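Local coordinates for protein glutathione S-transferase (Rhodospirillum rubrum F11, PDB 4O7H) that probably catalyses the transfer of glutathione, through its sulfur, to electrophilic substrates, as glutathione S-transferases do, at residues S10-K15 against E49-V54; M1-H6 against E28-E33; W97-F102 against A167-L172; P78-G83 against L159-I164; E113-R118 against I173-D178. One frame throughout, in Å; residues are numbered along the deposited sequence.

How the contacts relate
Contacts 1 and 2 lie in the thioredoxin-like part of the chain, while contacts 3 and 5 join two helices, 85-119 and 161-175, of the all-helical part. Contact 1 shares a sheet with contact 2: V54 O lies 2.8 Å from R3 N, and their centres are about 9 Å apart. It also faces contact 3 across the domain interface, where K15 NZ forms a salt bridge with D99 OD2 at 2.9 Å. Contact 4 fastens the loop 78-83 to the start of helix 161-175, and contact 5 sits by its end, about 27 Å away between centres. The cis-proline loop of contact 1 probably marks the glutathione site, as in related transferases.

Contact 1. Residues S10-K15 against E49-V54; sequences SPAARK and EVPVLV
P51 lays its ring against the first turn of helix 11-22, in the cis-proline arrangement of the thioredoxin fold: CD comes 3.7 Å from A12 CB and CB rests 4.0 Å from A13 CB. Alanines suit this turn because a bare methyl lets the rigid ring come close. S10 is the N-cap of the helix; its hydroxyl, anti to the backbone N (chi1 168°), turns back to accept from A13 N at 3.0 Å. No direct hydrogen bond crosses; one water spans the gap, 2.7 Å from S10 OG and donating to V50 O at 2.9 Å. With an alanine in place of S10, A13 N would probably lose its capping acceptor and the bridging water its bond to the hydroxyl. Farther out, F41 and H7 pack on V50 and I67 on P51. In glutathione transferases the residue before the cis-proline typically pairs, backbone to backbone, with the cysteinyl part of glutathione; V50 holds that place and probably does the same, its CG2 3.8 Å from S10 CB.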
# COMPACT_ATOMS: atom_id res chain seq x y z
N SER A 10 -10.86 7.83 -7.70
CA SER A 10 -9.65 7.18 -7.19
C SER A 10 -9.01 8.05 -6.11
O SER A 10 -8.56 9.15 -6.43
CB SER A 10 -8.64 7.04 -8.33
OG SER A 10 -7.31 6.66 -7.84
N PRO A 11 -8.93 7.56 -4.87
CA PRO A 11 -8.23 8.36 -3.87
C PRO A 11 -6.77 8.57 -4.18
O PRO A 11 -6.24 9.64 -3.89
CB PRO A 11 -8.40 7.58 -2.58
CG PRO A 11 -8.82 6.21 -2.99
CD PRO A 11 -9.51 6.33 -4.29
N ALA A 12 -6.11 7.56 -4.72
CA ALA A 12 -4.72 7.71 -5.04
C ALA A 12 -4.47 8.76 -6.12
O ALA A 12 -3.52 9.52 -6.09
CB ALA A 12 -4.14 6.38 -5.49
N ALA A 13 -5.34 8.76 -7.12
CA ALA A 13 -5.22 9.74 -8.18
C ALA A 13 -5.52 11.13 -7.68
O ALA A 13 -4.79 12.08 -8.05
CB ALA A 13 -6.11 9.37 -9.37
N ARG A 14 -6.51 11.27 -6.81
CA ARG A 14 -6.74 12.56 -6.18
C ARG A 14 -5.50 13.03 -5.47
O ARG A 14 -5.10 14.20 -5.58
CB ARG A 14 -7.94 12.51 -5.23
CG ARG A 14 -9.31 12.40 -5.91
CD ARG A 14 -10.48 12.54 -4.91
NE ARG A 14 -11.72 12.60 -5.69
CZ ARG A 14 -12.74 13.41 -5.45
NH1 ARG A 14 -12.79 14.16 -4.37
NH2 ARG A 14 -13.73 13.46 -6.33
N LYS A 15 -4.90 12.14 -4.69
CA LYS A 15 -3.68 12.49 -3.97
C LYS A 15 -2.57 13.01 -4.87
O LYS A 15 -1.92 14.00 -4.57
CB LYS A 15 -3.17 11.33 -3.10
CG LYS A 15 -1.70 11.52 -2.74
CD LYS A 15 -1.28 10.71 -1.60
CE LYS A 15 -1.35 9.26 -1.88
NZ LYS A 15 -0.83 8.58 -0.67
N GLU A 49 -4.75 0.27 -13.38
CA GLU A 49 -5.23 1.27 -12.43
C GLU A 49 -4.71 2.65 -12.77
O GLU A 49 -3.64 2.78 -13.37
CB GLU A 49 -4.71 0.94 -11.04
CG GLU A 49 -5.01 -0.47 -10.55
CD GLU A 49 -6.34 -0.63 -9.88
OE1 GLU A 49 -7.24 0.27 -10.04
OE2 GLU A 49 -6.48 -1.67 -9.15
N VAL A 50 -5.47 3.66 -12.32
CA VAL A 50 -4.94 4.99 -12.16
C VAL A 50 -4.45 5.19 -10.69
O VAL A 50 -4.95 4.52 -9.78
CB VAL A 50 -5.96 6.09 -12.52
CG1 VAL A 50 -6.25 6.03 -14.02
CG2 VAL A 50 -7.24 5.95 -11.68
N PRO A 51 -3.53 6.12 -10.46
CA PRO A 51 -2.87 7.08 -11.36
C PRO A 51 -1.68 6.54 -12.11
O PRO A 51 -0.99 5.60 -11.67
CB PRO A 51 -2.41 8.19 -10.44
CG PRO A 51 -2.13 7.48 -9.14
CD PRO A 51 -3.14 6.37 -9.05
N VAL A 52 -1.44 7.16 -13.27
CA VAL A 52 -0.20 6.96 -14.00
C VAL A 52 0.31 8.35 -14.42
O VAL A 52 -0.46 9.13 -15.04
CB VAL A 52 -0.42 6.11 -15.28
CG1 VAL A 52 0.88 5.94 -16.03
CG2 VAL A 52 -0.97 4.74 -14.89
N LEU A 53 1.56 8.65 -14.11
CA LEU A 53 2.21 9.89 -14.51
C LEU A 53 3.11 9.63 -15.71
O LEU A 53 3.93 8.68 -15.68
CB LEU A 53 3.02 10.45 -13.36
CG LEU A 53 3.80 11.76 -13.56
CD1 LEU A 53 2.85 12.95 -13.65
CD2 LEU A 53 4.81 11.93 -12.46
N VAL A 54 2.98 10.47 -16.75
CA VAL A 54 3.89 10.41 -17.92
C VAL A 54 4.57 11.79 -18.08
O VAL A 54 3.89 12.83 -18.24
CB VAL A 54 3.18 9.99 -19.21
CG1 VAL A 54 4.20 9.78 -20.33
CG2 VAL A 54 2.30 8.76 -18.97
O HOH W 1 -7.26 4.01 -8.09

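Contact 2. Residues M1-H6 against E28-E33; sequences MRRLYH and EAVIEE
R3 and E28 run side by side from paired parallel strands, with the guanidinium and carboxylate planes 88° apart. R3 NH2 therefore meets E28 OE1 from above the carboxylate plane, in a long salt bridge of 3.3 Å. A bend at chi3 (-72°) turns the guanidinium so that NH1 also donates, in its own plane, to Y5 OH at 3.0 Å, while V30 CG2 covers one of its faces. The branched V30 thus serves two neighbours: CG2 under R3, and CG1 3.7 Å from Y5 CE2, the tyrosine lying alongside and pointing the same way. On the face of the sheet bearing L4, A29 and I31, the H6 ring leans across to the second strand, its NE2 3.8 Å from A29 CB, where a small residue suits. Backbone bonds such as V30 N to L4 O, 2.8 Å, fix the register. This is the opening beta-alpha-beta unit: helix 11-22 packs on L4 and H6, strand 52-54 flanks strand 3-6, and strand 28-31 ends the sheet within this chain.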
# COMPACT_ATOMS: atom_id res chain seq x y z
N MET A 1 3.29 17.37 -23.14
CA MET A 1 3.59 17.93 -21.78
C MET A 1 3.28 16.86 -20.73
O MET A 1 2.64 15.85 -21.02
CB MET A 1 2.75 19.15 -21.47
CG MET A 1 1.27 18.89 -21.25
SD MET A 1 0.33 20.38 -20.73
CE MET A 1 0.96 20.64 -19.08
N ARG A 2 3.72 17.11 -19.52
CA ARG A 2 3.50 16.17 -18.40
C ARG A 2 2.04 15.87 -18.24
O ARG A 2 1.22 16.77 -18.28
CB ARG A 2 4.04 16.82 -17.13
CG ARG A 2 3.88 16.05 -15.86
CD ARG A 2 4.38 16.77 -14.63
NE ARG A 2 5.79 17.12 -14.64
CZ ARG A 2 6.29 18.36 -14.68
NH1 ARG A 2 5.49 19.40 -14.71
NH2 ARG A 2 7.59 18.53 -14.64
N ARG A 3 1.68 14.60 -18.02
CA ARG A 3 0.27 14.19 -18.01
C ARG A 3 0.00 13.22 -16.87
O ARG A 3 0.89 12.40 -16.51
CB ARG A 3 -0.06 13.51 -19.32
CG ARG A 3 -1.32 12.73 -19.43
CD ARG A 3 -1.12 11.98 -20.77
NE ARG A 3 -1.26 12.97 -21.83
CZ ARG A 3 -1.80 12.72 -23.00
NH1 ARG A 3 -2.13 11.48 -23.29
NH2 ARG A 3 -2.02 13.70 -23.85
N LEU A 4 -1.19 13.32 -16.32
CA LEU A 4 -1.64 12.38 -15.30
C LEU A 4 -2.93 11.71 -15.75
O LEU A 4 -3.98 12.36 -15.99
CB LEU A 4 -1.88 13.13 -13.96
CG LEU A 4 -2.26 12.18 -12.84
CD1 LEU A 4 -1.04 11.40 -12.41
CD2 LEU A 4 -2.95 12.90 -11.70
N TYR A 5 -2.88 10.40 -15.88
CA TYR A 5 -4.05 9.59 -16.07
C TYR A 5 -4.73 9.41 -14.73
O TYR A 5 -4.11 8.92 -13.74
CB TYR A 5 -3.72 8.23 -16.72
CG TYR A 5 -3.27 8.33 -18.16
CD1 TYR A 5 -1.93 8.56 -18.48
CD2 TYR A 5 -4.19 8.26 -19.19
CE1 TYR A 5 -1.51 8.69 -19.78
CE2 TYR A 5 -3.78 8.40 -20.50
CZ TYR A 5 -2.46 8.62 -20.78
OH TYR A 5 -2.03 8.74 -22.12
N HIS A 6 -6.01 9.75 -14.67
CA HIS A 6 -6.71 9.76 -13.39
C HIS A 6 -8.20 9.44 -13.58
O HIS A 6 -8.72 9.39 -14.72
CB HIS A 6 -6.56 11.13 -12.71
CG HIS A 6 -7.53 12.16 -13.19
ND1 HIS A 6 -8.63 12.54 -12.45
CD2 HIS A 6 -7.56 12.90 -14.32
CE1 HIS A 6 -9.33 13.43 -13.13
NE2 HIS A 6 -8.70 13.68 -14.26
N GLU A 28 -1.29 17.97 -17.59
CA GLU A 28 -2.54 17.74 -18.25
C GLU A 28 -3.28 16.56 -17.62
O GLU A 28 -2.73 15.44 -17.54
CB GLU A 28 -2.32 17.42 -19.74
CG GLU A 28 -3.60 17.12 -20.49
CD GLU A 28 -3.35 16.78 -21.97
OE1 GLU A 28 -2.17 16.64 -22.41
OE2 GLU A 28 -4.36 16.61 -22.69
N ALA A 29 -4.48 16.81 -17.14
CA ALA A 29 -5.29 15.75 -16.53
C ALA A 29 -6.02 14.99 -17.59
O ALA A 29 -6.78 15.61 -18.38
CB ALA A 29 -6.29 16.29 -15.53
N VAL A 30 -5.83 13.67 -17.62
CA VAL A 30 -6.47 12.82 -18.61
C VAL A 30 -7.29 11.72 -17.93
O VAL A 30 -6.75 10.92 -17.17
CB VAL A 30 -5.43 12.18 -19.53
CG1 VAL A 30 -6.10 11.30 -20.59
CG2 VAL A 30 -4.57 13.25 -20.16
N ILE A 31 -8.58 11.70 -18.16
CA ILE A 31 -9.45 10.72 -17.56
C ILE A 31 -9.27 9.36 -18.22
O ILE A 31 -9.29 9.25 -19.46
CB ILE A 31 -10.93 11.12 -17.65
CG1 ILE A 31 -11.11 12.46 -16.92
CG2 ILE A 31 -11.81 10.02 -17.08
CD1 ILE A 31 -12.42 13.23 -17.17
N GLU A 32 -9.08 8.35 -17.39
CA GLU A 32 -9.22 6.97 -17.81
C GLU A 32 -10.23 6.27 -16.92
O GLU A 32 -10.05 6.18 -15.69
CB GLU A 32 -7.91 6.21 -17.75
CG GLU A 32 -8.02 4.74 -18.19
CD GLU A 32 -8.24 4.54 -19.70
OE1 GLU A 32 -8.00 5.48 -20.47
OE2 GLU A 32 -8.73 3.43 -20.11
N GLU A 33 -11.31 5.77 -17.52
CA GLU A 33 -12.29 4.99 -16.80
C GLU A 33 -11.85 3.53 -16.78
O GLU A 33 -12.08 2.78 -17.74
CB GLU A 33 -13.66 5.16 -17.49
CG GLU A 33 -14.05 6.64 -17.60
CD GLU A 33 -15.46 6.87 -18.17
OE1 GLU A 33 -15.85 6.20 -19.15
OE2 GLU A 33 -16.18 7.76 -17.65

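Contact 3. Residues W97-F102 against A167-L172; sequences WFDRKF and ACHLSL
H169 points from helix 161-175 toward helix 85-119, and the polar part of the contact is a backbone carbonyl set over its imidazole: F98 O lies above one face, toward the rim, 3.5 Å from CE1. A widened, pi-type turn goes with this placing, since F102 N bonds to W97 O, five residues back, at 2.9 Å. The imidazole is held in place from outside, ND1 against T165 O and NE2 in a weak bond to N103 OD1, so a histidine suits a buried place with polar groups at both ring nitrogens. D99, close by, has its stronger partners elsewhere, W65 NE1 and K15 NZ meeting its OD2. R100 faces away, pairing with E47 and D63 of the second subunit.

The aromatic part is the F102-H169 pair. The rings are oblique, with planes at 64° and centroids 5.6 Å apart. Apolar contact completes it. With CG anti to the backbone N (chi1 -174°), F102 reaches across the interface, where CE1 touches H169 CB at 3.7 Å and CZ touches L170 CD2 at 3.8 Å; with the axes 10.3 Å apart, large side chains such as F102 and H169 suit the interface.

Helices 85-119 and 161-175 run here at 44° to each other in the core of the helical domain. Helix 127-150 closes one flank, H140 meeting F102 edge-to-face, and P11 of helix 11-22 packs on H169.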
# COMPACT_ATOMS: atom_id res chain seq x y z
N TRP A 97 -1.64 4.29 7.07
CA TRP A 97 -2.88 4.25 7.87
C TRP A 97 -4.10 4.53 6.95
O TRP A 97 -5.12 3.80 6.99
CB TRP A 97 -2.84 5.29 8.95
CG TRP A 97 -4.09 5.30 9.76
CD1 TRP A 97 -5.25 5.94 9.43
CD2 TRP A 97 -4.31 4.67 11.03
NE1 TRP A 97 -6.19 5.72 10.41
CE2 TRP A 97 -5.60 4.98 11.42
CE3 TRP A 97 -3.50 3.91 11.89
CZ2 TRP A 97 -6.16 4.52 12.62
CZ3 TRP A 97 -4.04 3.47 13.05
CH2 TRP A 97 -5.35 3.78 13.43
N PHE A 98 -3.99 5.54 6.13
CA PHE A 98 -5.14 5.92 5.29
C PHE A 98 -5.23 5.09 4.06
O PHE A 98 -6.32 4.67 3.67
CB PHE A 98 -5.11 7.45 4.99
CG PHE A 98 -5.49 8.22 6.22
CD1 PHE A 98 -6.81 8.37 6.59
CD2 PHE A 98 -4.49 8.70 7.03
CE1 PHE A 98 -7.11 9.02 7.80
CE2 PHE A 98 -4.80 9.31 8.24
CZ PHE A 98 -6.11 9.48 8.59
N ASP A 99 -4.10 4.82 3.38
CA ASP A 99 -4.20 4.03 2.12
C ASP A 99 -4.46 2.53 2.34
O ASP A 99 -4.87 1.83 1.40
CB ASP A 99 -2.96 4.23 1.23
CG ASP A 99 -2.99 5.51 0.43
OD1 ASP A 99 -4.09 6.12 0.16
OD2 ASP A 99 -1.88 6.00 0.07
N ARG A 100 -4.22 2.02 3.54
CA ARG A 100 -4.61 0.65 3.92
C ARG A 100 -5.84 0.62 4.81
O ARG A 100 -6.86 0.04 4.42
CB ARG A 100 -3.43 -0.12 4.62
CG ARG A 100 -3.81 -1.47 5.19
CD ARG A 100 -2.58 -2.36 5.59
NE ARG A 100 -1.76 -1.63 6.55
CZ ARG A 100 -0.51 -1.22 6.34
NH1 ARG A 100 0.11 -1.47 5.20
NH2 ARG A 100 0.08 -0.50 7.26
N LYS A 101 -5.70 1.07 6.05
CA LYS A 101 -6.73 0.87 7.09
C LYS A 101 -8.00 1.69 6.76
O LYS A 101 -9.11 1.16 6.71
CB LYS A 101 -6.22 1.17 8.49
CG LYS A 101 -7.17 0.79 9.57
CD LYS A 101 -6.67 1.18 10.95
CE LYS A 101 -7.75 1.12 12.01
NZ LYS A 101 -8.17 -0.28 12.33
N PHE A 102 -7.86 3.00 6.58
CA PHE A 102 -9.03 3.80 6.23
C PHE A 102 -9.61 3.32 4.92
O PHE A 102 -10.84 3.19 4.77
CB PHE A 102 -8.65 5.30 6.16
CG PHE A 102 -9.82 6.24 5.95
CD1 PHE A 102 -10.44 6.36 4.73
CD2 PHE A 102 -10.24 7.03 6.98
CE1 PHE A 102 -11.50 7.22 4.57
CE2 PHE A 102 -11.27 7.92 6.82
CZ PHE A 102 -11.91 8.01 5.61
N ALA A 167 -7.07 13.61 3.48
CA ALA A 167 -8.05 14.56 2.97
C ALA A 167 -8.62 14.03 1.65
O ALA A 167 -9.80 14.24 1.36
CB ALA A 167 -7.43 15.94 2.79
N CYS A 168 -7.79 13.35 0.85
CA CYS A 168 -8.27 12.86 -0.46
C CYS A 168 -9.26 11.71 -0.24
O CYS A 168 -10.31 11.64 -0.90
CB CYS A 168 -7.14 12.49 -1.38
SG CYS A 168 -6.33 13.93 -2.08
N HIS A 169 -8.96 10.82 0.71
CA HIS A 169 -9.92 9.77 1.06
C HIS A 169 -11.21 10.40 1.57
O HIS A 169 -12.29 10.06 1.11
CB HIS A 169 -9.29 8.87 2.10
CG HIS A 169 -8.51 7.75 1.49
ND1 HIS A 169 -7.16 7.79 1.24
CD2 HIS A 169 -8.94 6.55 1.04
CE1 HIS A 169 -6.78 6.62 0.74
NE2 HIS A 169 -7.86 5.89 0.55
N LEU A 170 -11.09 11.34 2.51
CA LEU A 170 -12.26 11.96 3.11
C LEU A 170 -13.06 12.72 2.09
O LEU A 170 -14.30 12.80 2.21
CB LEU A 170 -11.91 12.83 4.30
CG LEU A 170 -11.66 12.02 5.57
CD1 LEU A 170 -10.95 12.84 6.62
CD2 LEU A 170 -13.00 11.56 6.15
N SER A 171 -12.40 13.25 1.05
CA SER A 171 -13.11 14.01 0.02
C SER A 171 -14.07 13.11 -0.71
O SER A 171 -15.15 13.56 -1.18
CB SER A 171 -12.17 14.73 -0.93
OG SER A 171 -11.51 13.91 -1.86
N LEU A 172 -13.69 11.84 -0.87
CA LEU A 172 -14.59 10.90 -1.57
C LEU A 172 -15.74 10.47 -0.66
O LEU A 172 -16.88 10.38 -1.13
CB LEU A 172 -13.83 9.70 -2.09
CG LEU A 172 -13.12 10.04 -3.39
CD1 LEU A 172 -11.98 9.04 -3.57
CD2 LEU A 172 -14.12 10.04 -4.54

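Contact 4. Residues P78-G83 against L159-I164; sequences PSLLGG and LTYADI
L80 is the bump of this contact; L159 and the first turn of helix 161-175 form the hollow that receives it. Its CB sits almost centrally over the Y161 ring, 3.7 Å from the centroid and 13° off the normal, a CH-pi contact. The two methyls then spread: CD1 reaches I164 CD1 at 4.0 Å, and CD2 lies 4.0 Å from L159 CD2. A forked leucine fits such a three-sided pocket. L81 comes to the same tyrosine from the edge, where its CD2 lies in the ring plane. L80 O also accepts from Y161 N at 2.9 Å, and a water donates to both S79 O and L159 O. A19 of helix 11-22 touches both L80 and Y161, so loop 78-83 meets both domains here. T160 and D163 form a capping box, A162 N donating to T160 OG1 and T160 N to D163 OD2. With L159 CD2 4.2 Å from I164 CD1, capping box and hydrophobic staple together recall the N-terminal motif of this helix in glutathione transferases.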
# COMPACT_ATOMS: atom_id res chain seq x y z
N PRO A 78 8.62 22.20 -2.95
CA PRO A 78 8.46 22.10 -1.48
C PRO A 78 8.34 20.62 -1.09
O PRO A 78 7.76 19.84 -1.84
CB PRO A 78 7.15 22.79 -1.21
CG PRO A 78 6.40 22.64 -2.47
CD PRO A 78 7.39 22.72 -3.55
N SER A 79 8.89 20.25 0.04
CA SER A 79 8.90 18.79 0.44
C SER A 79 7.53 18.39 0.96
O SER A 79 6.91 19.13 1.73
CB SER A 79 9.92 18.56 1.54
OG SER A 79 9.91 17.19 1.95
N LEU A 80 7.05 17.19 0.62
CA LEU A 80 5.85 16.65 1.17
C LEU A 80 6.15 15.45 2.09
O LEU A 80 5.25 14.79 2.57
CB LEU A 80 4.90 16.30 0.06
CG LEU A 80 4.35 17.51 -0.71
CD1 LEU A 80 3.54 17.04 -1.92
CD2 LEU A 80 3.50 18.40 0.15
N LEU A 81 7.44 15.18 2.31
CA LEU A 81 7.84 14.15 3.30
C LEU A 81 8.52 14.71 4.53
O LEU A 81 8.45 14.10 5.59
CB LEU A 81 8.78 13.17 2.65
CG LEU A 81 8.16 12.09 1.77
CD1 LEU A 81 9.28 11.39 0.98
CD2 LEU A 81 7.31 11.12 2.53
N GLY A 82 9.20 15.83 4.39
CA GLY A 82 9.96 16.35 5.52
C GLY A 82 11.39 15.86 5.52
O GLY A 82 11.83 15.15 4.62
N GLY A 83 12.13 16.26 6.55
CA GLY A 83 13.58 16.22 6.45
C GLY A 83 14.18 15.07 7.24
O GLY A 83 14.76 14.17 6.67
N LEU A 159 2.66 20.58 6.35
CA LEU A 159 1.75 19.78 5.57
C LEU A 159 2.57 18.74 4.79
O LEU A 159 3.63 19.05 4.21
CB LEU A 159 0.92 20.67 4.64
CG LEU A 159 -0.10 19.87 3.83
CD1 LEU A 159 -1.48 20.52 3.79
CD2 LEU A 159 0.45 19.59 2.47
N THR A 160 2.06 17.49 4.75
CA THR A 160 2.78 16.38 4.10
C THR A 160 1.80 15.50 3.36
O THR A 160 0.58 15.74 3.36
CB THR A 160 3.51 15.49 5.10
OG1 THR A 160 2.56 14.86 5.97
CG2 THR A 160 4.50 16.32 5.89
N TYR A 161 2.36 14.46 2.76
CA TYR A 161 1.55 13.45 2.09
C TYR A 161 0.54 12.86 3.09
O TYR A 161 -0.49 12.32 2.71
CB TYR A 161 2.42 12.33 1.54
CG TYR A 161 3.11 12.68 0.26
CD1 TYR A 161 2.38 13.09 -0.83
CD2 TYR A 161 4.47 12.57 0.12
CE1 TYR A 161 3.01 13.38 -2.01
CE2 TYR A 161 5.08 12.85 -1.07
CZ TYR A 161 4.35 13.30 -2.11
OH TYR A 161 4.99 13.58 -3.29
N ALA A 162 0.80 12.91 4.39
CA ALA A 162 -0.21 12.41 5.33
C ALA A 162 -1.49 13.16 5.26
O ALA A 162 -2.61 12.56 5.21
CB ALA A 162 0.34 12.45 6.75
N ASP A 163 -1.41 14.48 5.32
CA ASP A 163 -2.62 15.31 5.21
C ASP A 163 -3.29 15.13 3.85
O ASP A 163 -4.52 15.01 3.75
CB ASP A 163 -2.25 16.79 5.36
CG ASP A 163 -1.52 17.09 6.63
OD1 ASP A 163 -2.20 17.34 7.66
OD2 ASP A 163 -0.25 17.06 6.59
N ILE A 164 -2.46 15.05 2.80
CA ILE A 164 -3.03 14.95 1.46
C ILE A 164 -3.81 13.63 1.31
O ILE A 164 -4.95 13.60 0.83
CB ILE A 164 -1.97 15.05 0.41
CG1 ILE A 164 -1.35 16.47 0.42
CG2 ILE A 164 -2.55 14.84 -0.97
CD1 ILE A 164 -0.10 16.54 -0.41
O HOH W 2 4.71 21.07 2.78

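Contact 5. Residues E113-R118 against I173-D178; sequences EKLLKR and IDYAGD
K114 leaves helix 85-119 with CG anti to its carbonyl carbon (chi1 -63°) and then bends at chi3 (70°), which carries the ammonium to D178; the aspartate comes from the opposite direction, its own CG likewise anti to the carbonyl carbon. NZ meets OD2 at 2.7 Å on the syn side, 17° out of the carboxylate plane, with weak bonds to D178 OD1 and to A176 O, the latter at 3.4 Å. A long, flexible lysine suits this span between backbones. Next to the ion pair the contact turns apolar: L115 CD2 lies 4.1 Å from Y175 CD1 and 4.2 Å from A176 CB.

D178 follows directly on a Schellman motif that closes helix 161-175. G177 takes the positive phi that glycine tolerates easily, G177 N bonds to D174 O, and D178 N reaches back to I173 O at 3.1 Å. With a leucine in place of K114, D178 OD2 would probably be left without its charge partner, and this link between the helices weakened. The carboxylate also pairs through OD1 with R134 of helix 127-150. Two cations on one buried aspartate probably favour its ionised form, and the weak bond to A176 O probably adds a little to the hold on the ammonium.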
# COMPACT_ATOMS: atom_id res chain seq x y z
N GLU A 113 -20.03 1.18 -3.32
CA GLU A 113 -21.47 1.00 -3.18
C GLU A 113 -22.26 2.24 -3.56
O GLU A 113 -23.33 2.14 -4.18
CB GLU A 113 -21.83 0.56 -1.76
CG GLU A 113 -21.20 -0.77 -1.34
CD GLU A 113 -21.51 -1.90 -2.29
OE1 GLU A 113 -22.65 -1.96 -2.82
OE2 GLU A 113 -20.62 -2.74 -2.53
N LYS A 114 -21.74 3.41 -3.23
CA LYS A 114 -22.50 4.65 -3.47
C LYS A 114 -22.10 5.45 -4.68
O LYS A 114 -22.89 6.27 -5.17
CB LYS A 114 -22.44 5.52 -2.23
CG LYS A 114 -23.12 4.81 -1.08
CD LYS A 114 -23.26 5.69 0.12
CE LYS A 114 -24.28 6.78 -0.13
NZ LYS A 114 -24.54 7.46 1.16
N LEU A 115 -20.87 5.27 -5.16
CA LEU A 115 -20.41 6.05 -6.25
C LEU A 115 -20.19 5.20 -7.49
O LEU A 115 -20.79 5.49 -8.54
CB LEU A 115 -19.14 6.81 -5.86
CG LEU A 115 -19.32 7.73 -4.67
CD1 LEU A 115 -18.03 8.48 -4.38
CD2 LEU A 115 -20.48 8.71 -4.92
N LEU A 116 -19.33 4.19 -7.41
CA LEU A 116 -19.00 3.42 -8.58
C LEU A 116 -20.25 2.71 -9.12
O LEU A 116 -20.47 2.71 -10.32
CB LEU A 116 -17.89 2.38 -8.31
CG LEU A 116 -17.55 1.58 -9.59
CD1 LEU A 116 -17.02 2.47 -10.71
CD2 LEU A 116 -16.57 0.45 -9.29
N LYS A 117 -21.07 2.17 -8.24
CA LYS A 117 -22.21 1.39 -8.73
C LYS A 117 -23.16 2.23 -9.52
O LYS A 117 -23.79 1.74 -10.46
CB LYS A 117 -22.94 0.69 -7.61
CG LYS A 117 -22.27 -0.62 -7.24
CD LYS A 117 -23.22 -1.60 -6.60
CE LYS A 117 -22.50 -2.35 -5.50
NZ LYS A 117 -23.22 -3.54 -4.97
N ARG A 118 -23.27 3.50 -9.15
CA ARG A 118 -24.14 4.40 -9.88
C ARG A 118 -23.52 4.81 -11.20
O ARG A 118 -24.21 5.00 -12.21
CB ARG A 118 -24.49 5.61 -9.03
CG ARG A 118 -25.34 5.27 -7.82
CD ARG A 118 -25.76 6.53 -7.10
NE ARG A 118 -26.31 7.53 -8.01
CZ ARG A 118 -26.62 8.78 -7.64
NH1 ARG A 118 -26.43 9.15 -6.39
NH2 ARG A 118 -27.11 9.64 -8.52
N ILE A 173 -15.48 10.31 0.63
CA ILE A 173 -16.55 10.04 1.60
C ILE A 173 -17.50 11.23 1.63
O ILE A 173 -18.72 11.06 1.68
CB ILE A 173 -16.04 9.73 3.02
CG1 ILE A 173 -14.89 8.68 2.99
CG2 ILE A 173 -17.17 9.22 3.90
CD1 ILE A 173 -15.11 7.52 2.03
N ASP A 174 -16.95 12.42 1.49
CA ASP A 174 -17.76 13.63 1.54
C ASP A 174 -18.56 13.77 0.26
O ASP A 174 -19.73 14.18 0.31
CB ASP A 174 -16.87 14.84 1.78
CG ASP A 174 -17.60 16.04 2.34
OD1 ASP A 174 -18.43 15.86 3.21
OD2 ASP A 174 -17.24 17.20 1.95
N TYR A 175 -17.99 13.43 -0.89
CA TYR A 175 -18.74 13.41 -2.14
C TYR A 175 -19.99 12.50 -2.05
O TYR A 175 -21.06 12.85 -2.61
CB TYR A 175 -17.80 12.99 -3.29
CG TYR A 175 -18.33 13.32 -4.64
CD1 TYR A 175 -19.35 12.59 -5.20
CD2 TYR A 175 -17.80 14.39 -5.35
CE1 TYR A 175 -19.84 12.93 -6.47
CE2 TYR A 175 -18.28 14.74 -6.61
CZ TYR A 175 -19.32 14.00 -7.14
OH TYR A 175 -19.80 14.33 -8.40
N ALA A 176 -19.87 11.40 -1.32
CA ALA A 176 -20.97 10.48 -1.06
C ALA A 176 -21.91 10.94 0.03
O ALA A 176 -22.95 10.30 0.25
CB ALA A 176 -20.42 9.09 -0.72
N GLY A 177 -21.54 11.99 0.74
CA GLY A 177 -22.38 12.57 1.81
C GLY A 177 -22.33 11.82 3.13
O GLY A 177 -23.20 11.99 3.98
N ASP A 178 -21.29 11.03 3.38
CA ASP A 178 -21.25 10.16 4.52
C ASP A 178 -20.27 10.53 5.65
O ASP A 178 -19.99 9.68 6.51
CB ASP A 178 -20.97 8.72 4.03
CG ASP A 178 -22.18 8.10 3.34
OD1 ASP A 178 -23.29 8.28 3.89
OD2 ASP A 178 -22.03 7.49 2.26